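Local atomic coordinates of periplasmic protein TorT (Vibrio parahaemolyticus, PDB entry 3O1I), a protein that probably binds trimethylamine N-oxide or a related small ligand in the periplasm and passes its presence on to the TorS sensor kinase. Residues Ile8-Pro13 / Leu38-Ala43; Asn65-Gly70 / Thr88-Thr93; Asn138-Leu143 / Gly193-Ile198; Leu185-Ile190 / Ile209-Ser214. One frame throughout, in Å; residues are numbered along the deposited sequence.

Overall arrangement
The chain builds two lobes, each round its own parallel sheet, and the four contacts sample both. Contact 1 comes first, closing a loop of 24 residues that holds helix 18-32. Contact 2 follows in series and closes a shorter loop containing helix 82-85. Both lie in the same five-stranded sheet, where probable backbone hydrogen bonds between Ile11 and both Ile68 and Gly70 knit strand 7-12 to strand 66-69. About 40 Å from contact 2 and 38 Å from contact 1, centre to centre, contact 3 joins two strands of the second lobe across 49 residues. Contact 4 crosses it: its helix 179-192 lies within that loop, its helix 202-214 beyond. Val186 and Val189 tie this helix layer to the strands of contact 3.

Contact 1. Residues Ile8-Pro13 / Leu38-Ala43; sequences ICAIYP and LRVLEA
Ile11 and Leu41 lie side by side and point the same way, with Ile11 CD1 resting 3.4 Å from Leu41 CB. Ile11 makes this reach because its chain bends at chi2 (-46°), swinging the terminal methyl over toward the neighbouring strand. Both residues belong to the face that also carries Cys9 and Arg39, and helix 49-62 covers it; there Cys9 is joined to Cys59 in a disulfide. The other face is packed differently. Leu38 crosses Ile8 at about a right angle, though the exact place of its CD2 branch is doubtful. Ala10 CB meets Val40, the next residue of strand 37-42 on this face, with CG1 3.8 Å away. Val40 CG1 also reaches the far end of the Tyr12 ring, 3.6 Å from Tyr12 OH, with the ring running obliquely across the valine. That hydroxyl is hydrogen-bonded to Asn24 of helix 18-32, which lies over this side. Between the faces the strands run parallel, 22° apart. Ala10 bonds both ways: its N gives to Arg39 O at 3.0 Å, and its O receives Leu41 N at the same distance. Toward Tyr12 the ladder weakens. The chemistry is thus a polar backbone ladder between largely apolar side-chain layers: the ladder holds 38-43 to 8-13, and Asn24 satisfies the hydroxyl end of a ring that otherwise meets Val40 through apolar contact.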
loop_
_atom_site.group_PDB
_atom_site.type_symbol
_atom_site.label_atom_id
_atom_site.label_comp_id
_atom_site.label_asym_id
_atom_site.label_seq_id
_atom_site.Cartn_x
_atom_site.Cartn_y
_atom_site.Cartn_z
ATOM N N ILE D 8 -17.163 33.586 1.198
ATOM C CA ILE D 8 -18.076 32.450 1.271
ATOM C C ILE D 8 -17.210 31.194 1.223
ATOM O O ILE D 8 -16.504 30.944 0.242
ATOM C CB ILE D 8 -19.065 32.435 0.098
ATOM C CG1 ILE D 8 -20.005 33.645 0.197
ATOM C CG2 ILE D 8 -19.855 31.129 0.107
ATOM C CD1 ILE D 8 -20.980 33.765 -0.960
ATOM N N CYS D 9 -17.284 30.414 2.295
ATOM C CA CYS D 9 -16.485 29.203 2.461
ATOM C C CYS D 9 -17.352 27.935 2.472
ATOM O O CYS D 9 -18.067 27.671 3.447
ATOM C CB CYS D 9 -15.725 29.342 3.781
ATOM S SG CYS D 9 -14.126 28.495 3.994
ATOM N N ALA D 10 -17.281 27.151 1.393
ATOM C CA ALA D 10 -18.060 25.909 1.279
ATOM C C ALA D 10 -17.308 24.693 1.833
ATOM O O ALA D 10 -16.208 24.358 1.385
ATOM C CB ALA D 10 -18.455 25.666 -0.179
ATOM N N ILE D 11 -17.928 24.033 2.805
ATOM C CA ILE D 11 -17.339 22.872 3.460
ATOM C C ILE D 11 -18.073 21.563 3.179
ATOM O O ILE D 11 -19.062 21.235 3.845
ATOM C CB ILE D 11 -17.271 23.104 5.004
ATOM C CG1 ILE D 11 -16.458 24.365 5.288
ATOM C CG2 ILE D 11 -16.639 21.908 5.709
ATOM C CD1 ILE D 11 -15.160 24.442 4.502
ATOM N N TYR D 12 -17.576 20.813 2.199
ATOM C CA TYR D 12 -18.174 19.528 1.839
ATOM C C TYR D 12 -17.741 18.428 2.802
ATOM O O TYR D 12 -16.881 18.633 3.655
ATOM C CB TYR D 12 -17.726 19.093 0.458
ATOM C CG TYR D 12 -17.868 20.110 -0.641
ATOM C CD1 TYR D 12 -18.660 21.252 -0.487
ATOM C CD2 TYR D 12 -17.264 19.886 -1.881
ATOM C CE1 TYR D 12 -18.854 22.139 -1.553
ATOM C CE2 TYR D 12 -17.449 20.759 -2.939
ATOM C CZ TYR D 12 -18.248 21.877 -2.770
ATOM O OH TYR D 12 -18.453 22.691 -3.846
ATOM N N PRO D 13 -18.355 17.243 2.692
ATOM C CA PRO D 13 -17.971 16.136 3.576
ATOM C C PRO D 13 -16.875 15.340 2.845
ATOM O O PRO D 13 -16.157 14.543 3.444
ATOM C CB PRO D 13 -19.272 15.363 3.732
ATOM C CG PRO D 13 -19.902 15.527 2.385
ATOM C CD PRO D 13 -19.653 16.981 2.045
ATOM N N LEU D 38 -15.610 32.517 -3.262
ATOM C CA LEU D 38 -15.860 31.205 -2.690
ATOM C C LEU D 38 -14.661 30.260 -2.757
ATOM O O LEU D 38 -14.045 30.066 -3.813
ATOM C CB LEU D 38 -17.076 30.577 -3.389
ATOM C CG LEU D 38 -17.582 29.166 -3.063
ATOM C CD1 LEU D 38 -16.749 28.133 -3.795
ATOM C CD2 LEU D 38 -17.563 28.940 -1.559
ATOM N N ARG D 39 -14.335 29.690 -1.603
ATOM C CA ARG D 39 -13.240 28.743 -1.490
ATOM C C ARG D 39 -13.863 27.461 -0.986
ATOM O O ARG D 39 -14.773 27.481 -0.154
ATOM C CB ARG D 39 -12.184 29.244 -0.503
ATOM C CG ARG D 39 -10.853 28.484 -0.550
ATOM C CD ARG D 39 -9.737 29.344 0.042
ATOM N NE ARG D 39 -8.410 28.738 -0.034
ATOM C CZ ARG D 39 -7.283 29.386 0.255
ATOM N NH1 ARG D 39 -7.321 30.658 0.633
ATOM N NH2 ARG D 39 -6.113 28.766 0.168
ATOM N N VAL D 40 -13.367 26.344 -1.497
ATOM C CA VAL D 40 -13.889 25.041 -1.128
ATOM C C VAL D 40 -12.918 24.136 -0.367
ATOM O O VAL D 40 -11.791 23.900 -0.806
ATOM C CB VAL D 40 -14.377 24.311 -2.389
ATOM C CG1 VAL D 40 -15.749 24.824 -2.777
ATOM C CG2 VAL D 40 -13.389 24.550 -3.536
ATOM N N LEU D 41 -13.369 23.640 0.782
ATOM C CA LEU D 41 -12.571 22.738 1.611
ATOM C C LEU D 41 -13.372 21.461 1.833
ATOM O O LEU D 41 -14.452 21.496 2.434
ATOM C CB LEU D 41 -12.263 23.355 2.979
ATOM C CG LEU D 41 -11.599 24.727 3.068
ATOM C CD1 LEU D 41 -11.199 24.947 4.528
ATOM C CD2 LEU D 41 -10.384 24.822 2.138
ATOM N N GLU D 42 -12.842 20.336 1.362
ATOM C CA GLU D 42 -13.535 19.067 1.515
ATOM C C GLU D 42 -12.860 18.224 2.585
ATOM O O GLU D 42 -11.644 18.021 2.557
ATOM C CB GLU D 42 -13.580 18.335 0.167
ATOM C CG GLU D 42 -12.238 17.863 -0.351
ATOM C CD GLU D 42 -11.995 16.397 -0.059
ATOM O OE1 GLU D 42 -10.880 15.916 -0.352
ATOM O OE2 GLU D 42 -12.921 15.721 0.453
ATOM N N ALA D 43 -13.662 17.738 3.526
ATOM C CA ALA D 43 -13.181 16.936 4.645
ATOM C C ALA D 43 -12.524 15.608 4.276
ATOM O O ALA D 43 -12.069 14.865 5.162
ATOM C CB ALA D 43 -14.323 16.679 5.606
#

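Contact 2. Residues Asn65-Gly70 / Thr88-Thr93; sequences NAIILG and TPVFAT
Ile67 grips both sides of Val90 through its backbone, in the usual parallel pattern: its N gives to Pro89 O at 3.1 Å, and its O receives Phe91 N at 2.9 Å. The strand segments run 24° apart and are only weakly bonded overall. Farther on, Leu69 N reaches Phe91 O in a weak bond, whereas Thr93 N meets Leu69 O at 3.1 Å. The pairing joins the two strands of the beta-alpha-beta unit formed by strand 66-69, helix 82-85 and strand 90-92, inside the five-stranded sheet of one lobe of a periplasmic binding protein. On one face Ile67 and Val90 lie side by side, their CG1 atoms 4.0 Å apart. Ile67 holds CG1 between its backbone N and carbonyl carbon (chi1 62°), a position from which that branch also nears the methyl of Thr88, whose hydroxyl is bonded to Val85 O. At the start of the pairing Ala66 CB sits against Pro89 CG and touches the Phe91 ring at its edge, 4.0 Å from Phe91 CE1. Ile68 and Phe91 share the other face, which helix 249-263 covers, Ser256 lying on the isoleucine and Gln259 and Ala260 on the phenylalanine.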
loop_
_atom_site.group_PDB
_atom_site.type_symbol
_atom_site.label_atom_id
_atom_site.label_comp_id
_atom_site.label_asym_id
_atom_site.label_seq_id
_atom_site.Cartn_x
_atom_site.Cartn_y
_atom_site.Cartn_z
ATOM N N ASN D 65 -17.189 35.441 5.790
ATOM C CA ASN D 65 -18.358 36.165 6.279
ATOM C C ASN D 65 -19.478 35.179 6.618
ATOM O O ASN D 65 -20.020 35.178 7.727
ATOM C CB ASN D 65 -18.826 37.150 5.207
ATOM C CG ASN D 65 -17.702 38.041 4.709
ATOM O OD1 ASN D 65 -17.034 38.710 5.498
ATOM N ND2 ASN D 65 -17.488 38.054 3.396
ATOM N N ALA D 66 -19.816 34.345 5.642
ATOM C CA ALA D 66 -20.837 33.323 5.805
ATOM C C ALA D 66 -20.256 32.041 5.216
ATOM O O ALA D 66 -19.556 32.074 4.196
ATOM C CB ALA D 66 -22.105 33.725 5.063
ATOM N N ILE D 67 -20.530 30.915 5.862
ATOM C CA ILE D 67 -20.018 29.646 5.367
ATOM C C ILE D 67 -21.115 28.610 5.130
ATOM O O ILE D 67 -22.000 28.407 5.972
ATOM C CB ILE D 67 -18.976 29.045 6.331
ATOM C CG1 ILE D 67 -19.622 28.751 7.686
ATOM C CG2 ILE D 67 -17.807 29.999 6.487
ATOM C CD1 ILE D 67 -18.671 28.135 8.691
ATOM N N ILE D 68 -21.041 27.969 3.962
ATOM C CA ILE D 68 -21.987 26.931 3.562
ATOM C C ILE D 68 -21.379 25.585 3.933
ATOM O O ILE D 68 -20.413 25.127 3.321
ATOM C CB ILE D 68 -22.237 26.962 2.049
ATOM C CG1 ILE D 68 -22.229 28.406 1.550
ATOM C CG2 ILE D 68 -23.584 26.365 1.744
ATOM C CD1 ILE D 68 -22.297 28.526 0.055
ATOM N N LEU D 69 -21.967 24.966 4.946
ATOM C CA LEU D 69 -21.504 23.695 5.467
ATOM C C LEU D 69 -22.303 22.440 5.047
ATOM O O LEU D 69 -23.536 22.399 5.151
ATOM C CB LEU D 69 -21.460 23.809 7.001
ATOM C CG LEU D 69 -21.528 22.576 7.908
ATOM C CD1 LEU D 69 -20.275 21.741 7.754
ATOM C CD2 LEU D 69 -21.685 23.023 9.351
ATOM N N GLY D 70 -21.583 21.424 4.562
ATOM C CA GLY D 70 -22.197 20.157 4.191
ATOM C C GLY D 70 -21.682 19.158 5.211
ATOM O O GLY D 70 -20.743 18.417 4.942
ATOM N N THR D 88 -20.272 33.886 12.601
ATOM C CA THR D 88 -20.483 33.528 11.214
ATOM C C THR D 88 -21.811 32.815 10.994
ATOM O O THR D 88 -22.171 31.896 11.734
ATOM C CB THR D 88 -19.350 32.642 10.698
ATOM O OG1 THR D 88 -18.093 33.207 11.087
ATOM C CG2 THR D 88 -19.402 32.553 9.179
ATOM N N PRO D 89 -22.573 33.266 9.982
ATOM C CA PRO D 89 -23.872 32.701 9.616
ATOM C C PRO D 89 -23.623 31.491 8.734
ATOM O O PRO D 89 -22.929 31.590 7.717
ATOM C CB PRO D 89 -24.529 33.841 8.852
ATOM C CG PRO D 89 -23.363 34.449 8.131
ATOM C CD PRO D 89 -22.304 34.495 9.210
ATOM N N VAL D 90 -24.178 30.350 9.127
ATOM C CA VAL D 90 -23.990 29.124 8.366
ATOM C C VAL D 90 -25.180 28.828 7.462
ATOM O O VAL D 90 -26.319 29.178 7.772
ATOM C CB VAL D 90 -23.763 27.910 9.299
ATOM C CG1 VAL D 90 -22.625 28.196 10.259
ATOM C CG2 VAL D 90 -25.030 27.594 10.062
ATOM N N PHE D 91 -24.892 28.191 6.334
ATOM C CA PHE D 91 -25.908 27.812 5.362
ATOM C C PHE D 91 -25.757 26.318 5.070
ATOM O O PHE D 91 -24.764 25.911 4.459
ATOM C CB PHE D 91 -25.732 28.593 4.048
ATOM C CG PHE D 91 -26.199 30.019 4.108
ATOM C CD1 PHE D 91 -25.383 31.019 4.625
ATOM C CD2 PHE D 91 -27.467 30.365 3.641
ATOM C CE1 PHE D 91 -25.821 32.340 4.679
ATOM C CE2 PHE D 91 -27.913 31.680 3.693
ATOM C CZ PHE D 91 -27.086 32.669 4.212
ATOM N N ALA D 92 -26.719 25.505 5.507
ATOM C CA ALA D 92 -26.665 24.068 5.247
ATOM C C ALA D 92 -26.760 23.880 3.729
ATOM O O ALA D 92 -27.636 24.455 3.091
ATOM C CB ALA D 92 -27.815 23.355 5.956
ATOM N N THR D 93 -25.860 23.081 3.154
ATOM C CA THR D 93 -25.847 22.870 1.708
ATOM C C THR D 93 -26.574 21.642 1.205
ATOM O O THR D 93 -27.285 21.726 0.206
ATOM C CB THR D 93 -24.425 22.760 1.146
ATOM O OG1 THR D 93 -23.587 23.738 1.766
ATOM C CG2 THR D 93 -24.440 22.986 -0.375
#

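Contact 3. Residues Asn138-Leu143 / Gly193-Ile198; sequences NIALLL and GNIDYI
In the four-stranded parallel sheet of the second lobe, strands 137-142 and 197-200 are neighbours, and Asn138 and Asp196 meet beside the bridged residues. The aspartate clasps one residue's backbone from two positions. Its own N gives to Asn138 O at 2.8 Å, and its carboxylate, turned back beside that N by chi1 of -68°, takes Asn138 N on the anti lone pair of OD2, also at 2.8 Å. The Asn138 side chain runs alongside Asn194, the two amides turned 67° apart. Farther along, Ala140 N bonds to Tyr197 O at 2.8 Å. Ile139 CG1 lies across the root of Tyr197, 3.7 Å from Tyr197 CB, while the phenol leads away to a hydrogen bond with His130. Apolar contacts follow: Ala140 CB meets Ile195 CG2 at 3.7 Å, and Leu142 crosses Ile198 with CD1 3.9 Å from the isoleucine CG2. Val189 of helix 179-192 covers Ala140, Ile195 and Ile198 together. Strands placed in the order 2-1-3-4, with a helix packed over such a face, are typical of the Rossmann-like lobes of periplasmic binding proteins.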
loop_
_atom_site.group_PDB
_atom_site.type_symbol
_atom_site.label_atom_id
_atom_site.label_comp_id
_atom_site.label_asym_id
_atom_site.label_seq_id
_atom_site.Cartn_x
_atom_site.Cartn_y
_atom_site.Cartn_z
ATOM N N ASN D 138 -41.352 -9.707 -7.447
ATOM C CA ASN D 138 -40.341 -9.763 -6.393
ATOM C C ASN D 138 -39.210 -8.785 -6.688
ATOM O O ASN D 138 -38.618 -8.799 -7.771
ATOM C CB ASN D 138 -39.793 -11.187 -6.244
ATOM C CG ASN D 138 -40.825 -12.149 -5.676
ATOM O OD1 ASN D 138 -41.420 -11.888 -4.631
ATOM N ND2 ASN D 138 -41.041 -13.265 -6.362
ATOM N N ILE D 139 -38.917 -7.934 -5.710
ATOM C CA ILE D 139 -37.887 -6.916 -5.863
ATOM C C ILE D 139 -36.805 -7.024 -4.774
ATOM O O ILE D 139 -37.050 -7.555 -3.685
ATOM C CB ILE D 139 -38.547 -5.506 -5.833
ATOM C CG1 ILE D 139 -37.541 -4.442 -6.266
ATOM C CG2 ILE D 139 -39.090 -5.210 -4.428
ATOM C CD1 ILE D 139 -38.054 -3.020 -6.135
ATOM N N ALA D 140 -35.611 -6.520 -5.077
ATOM C CA ALA D 140 -34.490 -6.561 -4.136
ATOM C C ALA D 140 -33.995 -5.166 -3.776
ATOM O O ALA D 140 -33.659 -4.387 -4.659
ATOM C CB ALA D 140 -33.346 -7.372 -4.732
ATOM N N LEU D 141 -33.923 -4.870 -2.479
ATOM C CA LEU D 141 -33.482 -3.557 -1.998
ATOM C C LEU D 141 -32.013 -3.432 -1.611
ATOM O O LEU D 141 -31.583 -4.025 -0.640
ATOM C CB LEU D 141 -34.338 -3.124 -0.796
ATOM C CG LEU D 141 -35.677 -2.431 -1.081
ATOM C CD1 LEU D 141 -36.496 -2.306 0.204
ATOM C CD2 LEU D 141 -35.400 -1.061 -1.676
ATOM N N LEU D 142 -31.252 -2.648 -2.367
ATOM C CA LEU D 142 -29.838 -2.429 -2.065
ATOM C C LEU D 142 -29.600 -0.927 -1.927
ATOM O O LEU D 142 -28.914 -0.307 -2.738
ATOM C CB LEU D 142 -28.944 -2.998 -3.170
ATOM C CG LEU D 142 -29.120 -4.481 -3.518
ATOM C CD1 LEU D 142 -28.042 -4.870 -4.513
ATOM C CD2 LEU D 142 -29.039 -5.346 -2.273
ATOM N N LEU D 143 -30.167 -0.359 -0.872
ATOM C CA LEU D 143 -30.089 1.066 -0.598
ATOM C C LEU D 143 -28.727 1.589 -0.174
ATOM O O LEU D 143 -28.183 2.489 -0.811
ATOM C CB LEU D 143 -31.140 1.423 0.449
ATOM C CG LEU D 143 -32.539 1.005 -0.017
ATOM C CD1 LEU D 143 -33.571 1.294 1.071
ATOM C CD2 LEU D 143 -32.866 1.734 -1.318
ATOM N N GLY D 193 -32.431 -15.657 -7.390
ATOM C CA GLY D 193 -33.256 -16.189 -8.461
ATOM C C GLY D 193 -34.598 -15.510 -8.697
ATOM O O GLY D 193 -34.930 -15.185 -9.837
ATOM N N ASN D 194 -35.368 -15.291 -7.633
ATOM C CA ASN D 194 -36.694 -14.670 -7.742
ATOM C C ASN D 194 -36.689 -13.175 -8.032
ATOM O O ASN D 194 -37.748 -12.569 -8.181
ATOM C CB ASN D 194 -37.475 -14.855 -6.445
ATOM C CG ASN D 194 -37.298 -16.221 -5.854
ATOM O OD1 ASN D 194 -37.768 -17.215 -6.408
ATOM N ND2 ASN D 194 -36.607 -16.287 -4.716
ATOM N N ILE D 195 -35.513 -12.569 -8.108
ATOM C CA ILE D 195 -35.449 -11.135 -8.318
ATOM C C ILE D 195 -35.794 -10.615 -9.699
ATOM O O ILE D 195 -35.150 -10.956 -10.691
ATOM C CB ILE D 195 -34.073 -10.586 -7.924
ATOM C CG1 ILE D 195 -33.703 -11.100 -6.531
ATOM C CG2 ILE D 195 -34.094 -9.063 -7.946
ATOM C CD1 ILE D 195 -34.785 -10.881 -5.483
ATOM N N ASP D 196 -36.817 -9.765 -9.729
ATOM C CA ASP D 196 -37.290 -9.121 -10.947
ATOM C C ASP D 196 -36.561 -7.787 -11.097
ATOM O O ASP D 196 -35.941 -7.519 -12.132
ATOM C CB ASP D 196 -38.796 -8.879 -10.863
ATOM C CG ASP D 196 -39.593 -10.166 -10.883
ATOM O OD1 ASP D 196 -39.562 -10.857 -11.922
ATOM O OD2 ASP D 196 -40.245 -10.490 -9.866
ATOM N N TYR D 197 -36.637 -6.961 -10.049
ATOM C CA TYR D 197 -35.986 -5.649 -10.029
ATOM C C TYR D 197 -35.044 -5.480 -8.843
ATOM O O TYR D 197 -35.162 -6.169 -7.824
ATOM C CB TYR D 197 -37.014 -4.515 -9.930
ATOM C CG TYR D 197 -38.052 -4.474 -11.015
ATOM C CD1 TYR D 197 -39.379 -4.800 -10.741
ATOM C CD2 TYR D 197 -37.719 -4.078 -12.306
ATOM C CE1 TYR D 197 -40.354 -4.727 -11.729
ATOM C CE2 TYR D 197 -38.683 -4.002 -13.304
ATOM C CZ TYR D 197 -39.999 -4.325 -13.013
ATOM O OH TYR D 197 -40.953 -4.222 -14.000
ATOM N N ILE D 198 -34.119 -4.539 -8.995
ATOM C CA ILE D 198 -33.176 -4.179 -7.948
ATOM C C ILE D 198 -33.276 -2.660 -7.817
ATOM O O ILE D 198 -33.035 -1.921 -8.779
ATOM C CB ILE D 198 -31.698 -4.495 -8.299
ATOM C CG1 ILE D 198 -31.480 -5.984 -8.524
ATOM C CG2 ILE D 198 -30.799 -4.053 -7.155
ATOM C CD1 ILE D 198 -30.062 -6.292 -9.001
#

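Contact 4. Residues Leu185-Ile190 / Ile209-Ser214; sequences LVQRVI and ISELRS
Val186 turns toward the second helix and sets CG1 3.9 Å from Glu211 CB, leaning against the base of the glutamate. It does so with CG1 anti to the backbone N (chi1 166°), leaving CG2 for Leu142 in the sheet below, so that one valine serves two layers. The next residue, Gln187, begins pointing along the flank, but its chain is extended beyond CG and carries the amide across to the neighbour. There NE2 gives a hydrogen bond to Glu211 OE1 at 3.2 Å. The bond is fairly straight (162° at the hydrogen) and lies in the plane of the amide, yet it meets the carboxylate from above its plane. Glu211 bends at chi2, and its other oxygen, OE2, forms a salt bridge with Arg183, so both ends of the carboxylate are held by helix 179-192. One turn on, Ile190 points at the gap between the helices. It lies at about a right angle to Glu211, with CD1 3.9 Å from Glu211 CB and equally far from Leu212 CD2. Ser210 OG hydrogen-bonds to, and Arg213 forms a salt bridge with, the chain of another protein in the assembly. The helix segments run 10.0 Å apart at a signed crossing angle of -39°. Two such neighbouring helices, flanking strand 197-200 in sequence and packed on one side of a parallel sheet, are characteristic of the alpha/beta/alpha sandwich.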
loop_
_atom_site.group_PDB
_atom_site.type_symbol
_atom_site.label_atom_id
_atom_site.label_comp_id
_atom_site.label_asym_id
_atom_site.label_seq_id
_atom_site.Cartn_x
_atom_site.Cartn_y
_atom_site.Cartn_z
ATOM N N LEU D 185 -23.027 -7.407 -2.936
ATOM C CA LEU D 185 -24.442 -7.471 -2.593
ATOM C C LEU D 185 -25.323 -7.755 -3.805
ATOM O O LEU D 185 -26.365 -8.407 -3.703
ATOM C CB LEU D 185 -24.889 -6.167 -1.938
ATOM C CG LEU D 185 -24.544 -6.027 -0.460
ATOM C CD1 LEU D 185 -25.249 -4.797 0.107
ATOM C CD2 LEU D 185 -24.989 -7.283 0.280
ATOM N N VAL D 186 -24.903 -7.258 -4.959
ATOM C CA VAL D 186 -25.658 -7.466 -6.177
ATOM C C VAL D 186 -25.529 -8.921 -6.593
ATOM O O VAL D 186 -26.526 -9.578 -6.898
ATOM C CB VAL D 186 -25.140 -6.546 -7.314
ATOM C CG1 VAL D 186 -25.682 -7.010 -8.646
ATOM C CG2 VAL D 186 -25.560 -5.106 -7.057
ATOM N N GLN D 187 -24.288 -9.416 -6.585
ATOM C CA GLN D 187 -23.985 -10.794 -6.970
ATOM C C GLN D 187 -24.835 -11.748 -6.165
ATOM O O GLN D 187 -25.445 -12.660 -6.723
ATOM C CB GLN D 187 -22.504 -11.115 -6.749
ATOM C CG GLN D 187 -21.542 -10.144 -7.418
ATOM C CD GLN D 187 -20.084 -10.457 -7.104
ATOM O OE1 GLN D 187 -19.755 -10.912 -5.994
ATOM N NE2 GLN D 187 -19.196 -10.198 -8.071
ATOM N N ARG D 188 -24.882 -11.539 -4.854
ATOM C CA ARG D 188 -25.690 -12.393 -4.000
ATOM C C ARG D 188 -27.121 -12.346 -4.512
ATOM O O ARG D 188 -27.815 -13.357 -4.529
ATOM C CB ARG D 188 -25.643 -11.905 -2.549
ATOM C CG ARG D 188 -26.293 -12.874 -1.556
ATOM C CD ARG D 188 -26.441 -12.278 -0.153
ATOM N NE ARG D 188 -25.221 -11.628 0.328
ATOM C CZ ARG D 188 -25.060 -11.139 1.557
ATOM N NH1 ARG D 188 -26.040 -11.225 2.449
ATOM N NH2 ARG D 188 -23.920 -10.551 1.889
ATOM N N VAL D 189 -27.555 -11.163 -4.935
ATOM C CA VAL D 189 -28.905 -10.979 -5.451
ATOM C C VAL D 189 -29.147 -11.808 -6.705
ATOM O O VAL D 189 -30.114 -12.572 -6.779
ATOM C CB VAL D 189 -29.179 -9.490 -5.759
ATOM C CG1 VAL D 189 -30.487 -9.328 -6.547
ATOM C CG2 VAL D 189 -29.243 -8.716 -4.450
ATOM N N ILE D 190 -28.263 -11.662 -7.685
ATOM C CA ILE D 190 -28.383 -12.401 -8.935
ATOM C C ILE D 190 -28.477 -13.905 -8.668
ATOM O O ILE D 190 -29.178 -14.627 -9.377
ATOM C CB ILE D 190 -27.185 -12.111 -9.858
ATOM C CG1 ILE D 190 -27.097 -10.609 -10.134
ATOM C CG2 ILE D 190 -27.362 -12.834 -11.173
ATOM C CD1 ILE D 190 -25.888 -10.200 -10.955
ATOM N N ILE D 209 -25.225 -2.844 -13.233
ATOM C CA ILE D 209 -25.113 -2.722 -14.676
ATOM C C ILE D 209 -24.005 -3.623 -15.207
ATOM O O ILE D 209 -24.200 -4.329 -16.190
ATOM C CB ILE D 209 -24.824 -1.274 -15.112
ATOM C CG1 ILE D 209 -25.987 -0.373 -14.687
ATOM C CG2 ILE D 209 -24.605 -1.213 -16.629
ATOM C CD1 ILE D 209 -25.717 1.095 -14.874
ATOM N N SER D 210 -22.844 -3.625 -14.566
ATOM C CA SER D 210 -21.769 -4.479 -15.058
ATOM C C SER D 210 -21.970 -5.930 -14.674
ATOM O O SER D 210 -21.588 -6.838 -15.415
ATOM C CB SER D 210 -20.423 -4.001 -14.540
ATOM O OG SER D 210 -20.005 -2.864 -15.261
ATOM N N GLU D 211 -22.580 -6.144 -13.514
ATOM C CA GLU D 211 -22.807 -7.491 -13.036
ATOM C C GLU D 211 -23.867 -8.232 -13.816
ATOM O O GLU D 211 -23.743 -9.429 -14.019
ATOM C CB GLU D 211 -23.136 -7.475 -11.539
ATOM C CG GLU D 211 -21.929 -7.096 -10.664
ATOM C CD GLU D 211 -20.717 -7.994 -10.912
ATOM O OE1 GLU D 211 -20.806 -9.196 -10.603
ATOM O OE2 GLU D 211 -19.680 -7.510 -11.418
ATOM N N LEU D 212 -24.896 -7.524 -14.274
ATOM C CA LEU D 212 -25.973 -8.157 -15.044
ATOM C C LEU D 212 -25.505 -8.531 -16.437
ATOM O O LEU D 212 -26.001 -9.489 -17.020
ATOM C CB LEU D 212 -27.204 -7.248 -15.134
ATOM C CG LEU D 212 -28.088 -7.199 -13.873
ATOM C CD1 LEU D 212 -29.335 -6.372 -14.151
ATOM C CD2 LEU D 212 -28.486 -8.609 -13.442
ATOM N N ARG D 213 -24.551 -7.774 -16.966
ATOM C CA ARG D 213 -23.996 -8.059 -18.283
ATOM C C ARG D 213 -23.066 -9.261 -18.109
ATOM O O ARG D 213 -23.246 -10.309 -18.732
ATOM C CB ARG D 213 -23.201 -6.861 -18.780
ATOM C CG ARG D 213 -22.625 -7.014 -20.151
ATOM C CD ARG D 213 -21.326 -6.255 -20.226
ATOM N NE ARG D 213 -20.927 -5.930 -21.589
ATOM C CZ ARG D 213 -21.505 -4.991 -22.335
ATOM N NH1 ARG D 213 -22.520 -4.274 -21.860
ATOM N NH2 ARG D 213 -21.049 -4.755 -23.556
ATOM N N SER D 214 -22.077 -9.106 -17.238
ATOM C CA SER D 214 -21.124 -10.171 -16.965
ATOM C C SER D 214 -21.801 -11.507 -16.638
ATOM O O SER D 214 -21.157 -12.551 -16.681
ATOM C CB SER D 214 -20.210 -9.753 -15.810
ATOM O OG SER D 214 -19.351 -10.807 -15.423
#